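Catalase-3 (Neurospora crassa, PDB 3EJ6) breaks down hydrogen peroxide into water and oxygen as a heme-dependent, large-subunit catalase, probably protecting the fungus from peroxide toxicity. Local coordinates at residues A[454-459]-A[516-521]; A[630-635]-A[674-679]. All blocks are in the same frame, centred on the assembly; numbering follows the deposited sequence.

Contact 1 (A[454-459]-A[516-521]). With NAG (2-acetamido-2-deoxy-beta-D-glucopyranose), chain E.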
loop_
_atom_site.group_PDB
_atom_site.type_symbol
_atom_site.label_atom_id
_atom_site.label_comp_id
_atom_site.label_asym_id
_atom_site.label_seq_id
_atom_site.Cartn_x
_atom_site.Cartn_y
_atom_site.Cartn_z
ATOM N N PHE A 454 3.202 -42.758 17.745
ATOM C CA PHE A 454 2.186 -41.892 18.344
ATOM C C PHE A 454 0.880 -42.651 18.579
ATOM O O PHE A 454 0.281 -42.546 19.649
ATOM C CB PHE A 454 1.927 -40.669 17.458
ATOM C CG PHE A 454 0.743 -39.846 17.893
ATOM C CD1 PHE A 454 0.820 -39.035 19.018
ATOM C CD2 PHE A 454 -0.450 -39.890 17.183
ATOM C CE1 PHE A 454 -0.273 -38.277 19.425
ATOM C CE2 PHE A 454 -1.546 -39.136 17.584
ATOM C CZ PHE A 454 -1.456 -38.328 18.707
ATOM N N PHE A 455 0.448 -43.407 17.572
ATOM C CA PHE A 455 -0.783 -44.202 17.659
ATOM C C PHE A 455 -0.694 -45.295 18.729
ATOM O O PHE A 455 -1.681 -45.584 19.408
ATOM C CB PHE A 455 -1.116 -44.829 16.302
ATOM C CG PHE A 455 -2.456 -45.513 16.260
ATOM C CD1 PHE A 455 -3.617 -44.781 16.043
ATOM C CD2 PHE A 455 -2.558 -46.888 16.439
ATOM C CE1 PHE A 455 -4.857 -45.407 16.005
ATOM C CE2 PHE A 455 -3.793 -47.521 16.402
ATOM C CZ PHE A 455 -4.944 -46.780 16.184
ATOM N N ASN A 456 0.485 -45.898 18.865
ATOM C CA ASN A 456 0.728 -46.916 19.896
ATOM C C ASN A 456 0.645 -46.355 21.314
ATOM O O ASN A 456 0.222 -47.050 22.240
ATOM C CB ASN A 456 2.102 -47.566 19.696
ATOM C CG ASN A 456 2.127 -48.551 18.544
ATOM O OD1 ASN A 456 1.082 -48.994 18.067
ATOM N ND2 ASN A 456 3.325 -48.909 18.099
ATOM N N SER A 457 1.043 -45.096 21.470
ATOM C CA SER A 457 1.135 -44.452 22.780
ATOM C C SER A 457 -0.178 -43.816 23.262
ATOM O O SER A 457 -0.198 -43.145 24.297
ATOM C CB SER A 457 2.247 -43.403 22.748
ATOM O OG SER A 457 3.500 -44.004 22.466
ATOM N N LEU A 458 -1.263 -44.029 22.518
ATOM C CA LEU A 458 -2.594 -43.561 22.917
ATOM C C LEU A 458 -3.397 -44.689 23.558
ATOM O O LEU A 458 -3.088 -45.868 23.374
ATOM C CB LEU A 458 -3.358 -43.009 21.710
ATOM C CG LEU A 458 -2.825 -41.710 21.101
ATOM C CD1 LEU A 458 -3.500 -41.426 19.768
ATOM C CD2 LEU A 458 -3.014 -40.544 22.061
ATOM N N THR A 459 -4.431 -44.314 24.306
ATOM C CA THR A 459 -5.322 -45.282 24.952
ATOM C C THR A 459 -6.310 -45.857 23.929
ATOM O O THR A 459 -6.568 -45.225 22.903
ATOM C CB THR A 459 -6.103 -44.637 26.118
ATOM O OG1 THR A 459 -6.932 -43.578 25.623
ATOM C CG2 THR A 459 -5.145 -44.082 27.163
ATOM N N TYR A 516 7.218 -51.041 8.249
ATOM C CA TYR A 516 7.329 -49.979 9.248
ATOM C C TYR A 516 6.494 -50.222 10.513
ATOM O O TYR A 516 6.299 -49.306 11.316
ATOM C CB TYR A 516 6.923 -48.650 8.602
ATOM C CG TYR A 516 7.898 -48.170 7.550
ATOM C CD1 TYR A 516 7.576 -48.207 6.194
ATOM C CD2 TYR A 516 9.148 -47.683 7.913
ATOM C CE1 TYR A 516 8.476 -47.764 5.230
ATOM C CE2 TYR A 516 10.054 -47.241 6.960
ATOM C CZ TYR A 516 9.713 -47.283 5.621
ATOM O OH TYR A 516 10.609 -46.845 4.673
ATOM N N TYR A 517 6.018 -51.452 10.698
ATOM C CA TYR A 517 5.226 -51.804 11.875
ATOM C C TYR A 517 6.121 -52.031 13.089
ATOM O O TYR A 517 7.219 -52.579 12.972
ATOM C CB TYR A 517 4.392 -53.067 11.629
ATOM C CG TYR A 517 3.353 -52.977 10.523
ATOM C CD1 TYR A 517 2.783 -54.133 9.999
ATOM C CD2 TYR A 517 2.943 -51.749 9.997
ATOM C CE1 TYR A 517 1.833 -54.076 8.988
ATOM C CE2 TYR A 517 1.995 -51.683 8.985
ATOM C CZ TYR A 517 1.445 -52.850 8.484
ATOM O OH TYR A 517 0.505 -52.796 7.481
ATOM N N HIS A 518 5.633 -51.612 14.253
ATOM C CA HIS A 518 6.332 -51.826 15.523
ATOM C C HIS A 518 5.382 -51.636 16.706
ATOM O O HIS A 518 4.251 -51.172 16.536
ATOM C CB HIS A 518 7.538 -50.889 15.652
ATOM C CG HIS A 518 7.177 -49.438 15.719
ATOM N ND1 HIS A 518 6.951 -48.784 16.910
ATOM C CD2 HIS A 518 7.009 -48.513 14.744
ATOM C CE1 HIS A 518 6.655 -47.519 16.667
ATOM N NE2 HIS A 518 6.684 -47.329 15.359
ATOM N N ASN A 519 5.851 -52.000 17.897
ATOM C CA ASN A 519 5.045 -51.916 19.123
ATOM C C ASN A 519 5.644 -51.015 20.214
ATOM O O ASN A 519 5.219 -51.070 21.371
ATOM C CB ASN A 519 4.810 -53.322 19.687
ATOM C CG ASN A 519 4.140 -54.254 18.689
ATOM O OD1 ASN A 519 4.491 -55.429 18.592
ATOM N ND2 ASN A 519 3.171 -53.732 17.943
ATOM N N ASN A 520 6.623 -50.190 19.846
ATOM C CA ASN A 520 7.228 -49.234 20.781
ATOM C C ASN A 520 6.237 -48.165 21.249
ATOM O O ASN A 520 5.328 -47.779 20.511
ATOM C CB ASN A 520 8.459 -48.560 20.157
ATOM C CG ASN A 520 9.717 -49.409 20.268
ATOM O OD1 ASN A 520 9.650 -50.635 20.392
ATOM N ND2 ASN A 520 10.876 -48.749 20.240
ATOM N N VAL A 521 6.430 -47.699 22.482
ATOM C CA VAL A 521 5.544 -46.717 23.115
ATOM C C VAL A 521 6.361 -45.629 23.820
ATOM O O VAL A 521 7.457 -45.892 24.319
ATOM C CB VAL A 521 4.608 -47.393 24.147
ATOM C CG1 VAL A 521 3.619 -46.387 24.723
ATOM C CG2 VAL A 521 3.866 -48.562 23.516
HETATM C C1 NAG E . 11.841 -49.326 19.330
HETATM C C2 NAG E . 13.206 -49.915 19.681
HETATM C C3 NAG E . 14.132 -49.964 18.467
HETATM C C4 NAG E . 13.408 -50.462 17.219
HETATM C C5 NAG E . 12.073 -49.746 17.034
HETATM C C6 NAG E . 11.314 -50.261 15.814
HETATM C C7 NAG E . 13.563 -49.377 22.027
HETATM C C8 NAG E . 14.299 -50.521 22.661
HETATM N N2 NAG E . 13.825 -49.140 20.744
HETATM O O3 NAG E . 15.222 -50.816 18.741
HETATM O O4 NAG E . 14.231 -50.249 16.094
HETATM O O5 NAG E . 11.291 -49.957 18.191
HETATM O O6 NAG E . 11.181 -49.227 14.864
HETATM O O7 NAG E . 12.765 -48.709 22.683
#

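Contact 2 (A[630-635]-A[674-679])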
loop_
_atom_site.group_PDB
_atom_site.type_symbol
_atom_site.label_atom_id
_atom_site.label_comp_id
_atom_site.label_asym_id
_atom_site.label_seq_id
_atom_site.Cartn_x
_atom_site.Cartn_y
_atom_site.Cartn_z
ATOM N N GLY A 630 -19.813 -37.395 27.122
ATOM C CA GLY A 630 -18.934 -37.903 28.180
ATOM C C GLY A 630 -18.665 -36.976 29.355
ATOM O O GLY A 630 -17.695 -37.175 30.087
ATOM N N LYS A 631 -19.518 -35.973 29.548
ATOM C CA LYS A 631 -19.371 -35.045 30.672
ATOM C C LYS A 631 -19.891 -35.665 31.969
ATOM O O LYS A 631 -20.711 -36.583 31.929
ATOM C CB LYS A 631 -20.135 -33.749 30.403
ATOM C CG LYS A 631 -19.713 -33.019 29.142
ATOM C CD LYS A 631 -20.482 -31.719 28.982
ATOM C CE LYS A 631 -20.214 -31.080 27.633
ATOM N NZ LYS A 631 -18.810 -30.607 27.516
ATOM N N PRO A 632 -19.412 -35.172 33.129
ATOM C CA PRO A 632 -20.043 -35.555 34.389
ATOM C C PRO A 632 -21.429 -34.923 34.535
ATOM O O PRO A 632 -21.550 -33.696 34.536
ATOM C CB PRO A 632 -19.080 -35.011 35.459
ATOM C CG PRO A 632 -17.847 -34.600 34.733
ATOM C CD PRO A 632 -18.266 -34.275 33.348
ATOM N N VAL A 633 -22.456 -35.763 34.635
ATOM C CA VAL A 633 -23.839 -35.304 34.811
ATOM C C VAL A 633 -24.336 -35.623 36.220
ATOM O O VAL A 633 -23.774 -36.482 36.900
ATOM C CB VAL A 633 -24.791 -35.936 33.772
ATOM C CG1 VAL A 633 -24.369 -35.548 32.363
ATOM C CG2 VAL A 633 -24.838 -37.454 33.925
ATOM N N ALA A 634 -25.389 -34.932 36.654
ATOM C CA ALA A 634 -25.919 -35.115 38.008
ATOM C C ALA A 634 -27.364 -34.642 38.173
ATOM O O ALA A 634 -27.935 -34.007 37.283
ATOM C CB ALA A 634 -25.022 -34.408 39.014
ATOM N N ALA A 635 -27.939 -34.968 39.328
ATOM C CA ALA A 635 -29.307 -34.580 39.679
ATOM C C ALA A 635 -29.511 -34.661 41.196
ATOM O O ALA A 635 -29.130 -35.649 41.823
ATOM C CB ALA A 635 -30.306 -35.470 38.962
ATOM N N PHE A 674 -12.778 -35.335 33.925
ATOM C CA PHE A 674 -13.141 -34.477 32.786
ATOM C C PHE A 674 -14.011 -35.198 31.756
ATOM O O PHE A 674 -15.169 -34.829 31.551
ATOM C CB PHE A 674 -11.896 -33.872 32.118
ATOM C CG PHE A 674 -12.210 -32.847 31.065
ATOM C CD1 PHE A 674 -12.598 -31.562 31.421
ATOM C CD2 PHE A 674 -12.119 -33.168 29.716
ATOM C CE1 PHE A 674 -12.890 -30.612 30.450
ATOM C CE2 PHE A 674 -12.410 -32.224 28.739
ATOM C CZ PHE A 674 -12.796 -30.946 29.107
ATOM N N LYS A 675 -13.449 -36.220 31.117
ATOM C CA LYS A 675 -14.158 -36.985 30.093
ATOM C C LYS A 675 -14.216 -38.460 30.483
ATOM O O LYS A 675 -13.189 -39.069 30.784
ATOM C CB LYS A 675 -13.459 -36.829 28.738
ATOM C CG LYS A 675 -14.403 -36.554 27.574
ATOM C CD LYS A 675 -15.033 -35.169 27.683
ATOM C CE LYS A 675 -15.437 -34.626 26.323
ATOM N NZ LYS A 675 -16.340 -33.449 26.445
ATOM N N PHE A 676 -15.424 -39.020 30.483
ATOM C CA PHE A 676 -15.632 -40.439 30.773
ATOM C C PHE A 676 -15.687 -41.239 29.470
ATOM O O PHE A 676 -16.712 -41.272 28.788
ATOM C CB PHE A 676 -16.906 -40.635 31.597
ATOM C CG PHE A 676 -16.763 -40.214 33.033
ATOM C CD1 PHE A 676 -16.997 -38.898 33.411
ATOM C CD2 PHE A 676 -16.379 -41.129 34.006
ATOM C CE1 PHE A 676 -16.859 -38.504 34.738
ATOM C CE2 PHE A 676 -16.239 -40.742 35.334
ATOM C CZ PHE A 676 -16.479 -39.427 35.698
ATOM N N LEU A 677 -14.569 -41.886 29.145
ATOM C CA LEU A 677 -14.378 -42.549 27.849
ATOM C C LEU A 677 -15.124 -43.881 27.690
ATOM O O LEU A 677 -15.205 -44.416 26.584
ATOM C CB LEU A 677 -12.885 -42.778 27.595
ATOM C CG LEU A 677 -11.979 -41.544 27.665
ATOM C CD1 LEU A 677 -10.534 -41.939 27.412
ATOM C CD2 LEU A 677 -12.424 -40.476 26.677
ATOM N N GLU A 678 -15.656 -44.412 28.790
ATOM C CA GLU A 678 -16.423 -45.669 28.758
ATOM C C GLU A 678 -17.774 -45.544 28.042
ATOM O O GLU A 678 -18.377 -46.556 27.676
ATOM C CB GLU A 678 -16.636 -46.235 30.174
ATOM C CG GLU A 678 -17.099 -45.226 31.222
ATOM C CD GLU A 678 -15.953 -44.701 32.071
ATOM O OE1 GLU A 678 -15.468 -43.584 31.793
ATOM O OE2 GLU A 678 -15.524 -45.415 33.001
ATOM N N ARG A 679 -18.243 -44.313 27.845
ATOM C CA ARG A 679 -19.520 -44.059 27.169
ATOM C C ARG A 679 -19.424 -44.102 25.641
ATOM O O ARG A 679 -20.450 -44.098 24.957
ATOM C CB ARG A 679 -20.086 -42.706 27.606
ATOM C CG ARG A 679 -20.209 -42.555 29.112
ATOM C CD ARG A 679 -20.912 -41.266 29.495
ATOM N NE ARG A 679 -20.667 -40.904 30.890
ATOM C CZ ARG A 679 -21.187 -39.842 31.503
ATOM N NH1 ARG A 679 -21.994 -39.013 30.855
ATOM N NH2 ARG A 679 -20.899 -39.607 32.774
HETATM O O HOH W 1 -16.444 -31.588 28.398
#

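Contact 1 (A[454-459]-A[516-521])
The side-chain amide of N456 reaches the backbone of 516-521 through ND2, which donates to H518 O at 2.9 Å with an N-H...O angle of 150°. This acceptor lies near the plane of the N456 amide, whereas the donor stands above the H518 carbonyl plane, 43° out of it. A second, weak bond runs from N456 ND2 to N520 O at 3.3 Å, so one amide nitrogen bridges two carbonyls of the loop. CG of N456 is anti to its carbonyl carbon (chi1 -75°), which carries the amide across to them. V521 lays its CG1 methyl against S457, 3.3 Å from S457 OG, while V521 CG2 sits 4.1 Å from N456 O. The contact joins the end of helix 449-456, in the helical catalase-related region, to the loop leading to strand 539-543; S457 is the first residue to leave helical torsions, and its OG bonds to L453 O and T522 N. R452 NE is hydrogen-bonded to N456 OD1, which with the ND2 bonds helps fix the amide's rotation. H518 ND1 accepts from N520 N at 3.3 Å, within the imidazole plane, and H518 NE2 is bonded to T449 O, so the ring links the loop's backbone to the helix. N520, with T522 the Asn-X-Thr sequon, is glycosylated, its ND2 bonded covalently to C1 of N-acetylglucosamine at 1.4 Å; the sugar's C6 lies 3.8 Å from H518 CB.

Contact 2 (A[630-635]-A[674-679])
G630 and F676 bring the two backbones together, their CA atoms 4.9 Å apart, through a nearly straight bond from F676 N to G630 O (3.0 Å, 172°) that lies in the carbonyl plane on a lone pair. G630 O also receives a CA-H...O contact from K675 CA at 3.5 Å and lies in the plane of the F676 ring, at its edge. With positive phi, G630 is the C-prime residue of the Schellman motif that ends helix 618-628, just before strand 633-636 of the C-terminal domain's parallel sheet. P632 CG meets that ring at its edge too, 4.0 Å from F676 CE1, the side chains crossing at about a right angle. R679 is extended from CG to NE, and G630 C lies 4.2 Å above one face of its guanidinium, offset toward the rim. R679 NH1 is 3.0 Å from K631 O. NH1 donates to Y627 O and NH2 to A653 O. Replacing R679 by an alanine would take away the guanidinium, and Y627 O and A653 O would probably each lose a donor, with one side of G630 less covered. K631 and K675 run side by side, K631 NZ 3.9 Å from K675 NZ, and both donate to one water. Both also form salt bridges with E249 on helix 247-256 of the catalase domain, joining the C-terminal domain to it, and the shared carboxylate probably offsets the repulsion between two buried like charges.

Overall arrangement
From the N terminus, the chain passes through the antiparallel sheet of the catalase domain before helix 449-456, whose end opens contact 1; the largely helical 56 residues that follow form a loop closed when 516-521 returns to that helix end. Only then does the chain enter the parallel sheet, where 630-635 opens contact 2 and 674-679 closes it after 38 intervening residues that include helix 640-645, strand 655-658 and helix 660-673. The closures are in series, neither nested nor crossed. Contact 1 ties the helical region to the linker before strand 539-543, contact 2 a sheet strand's entrance to the C-terminal tail. Their centres are 27 Å apart; helix 460-474, directly after 454-459, meets L677 through V461 and F465.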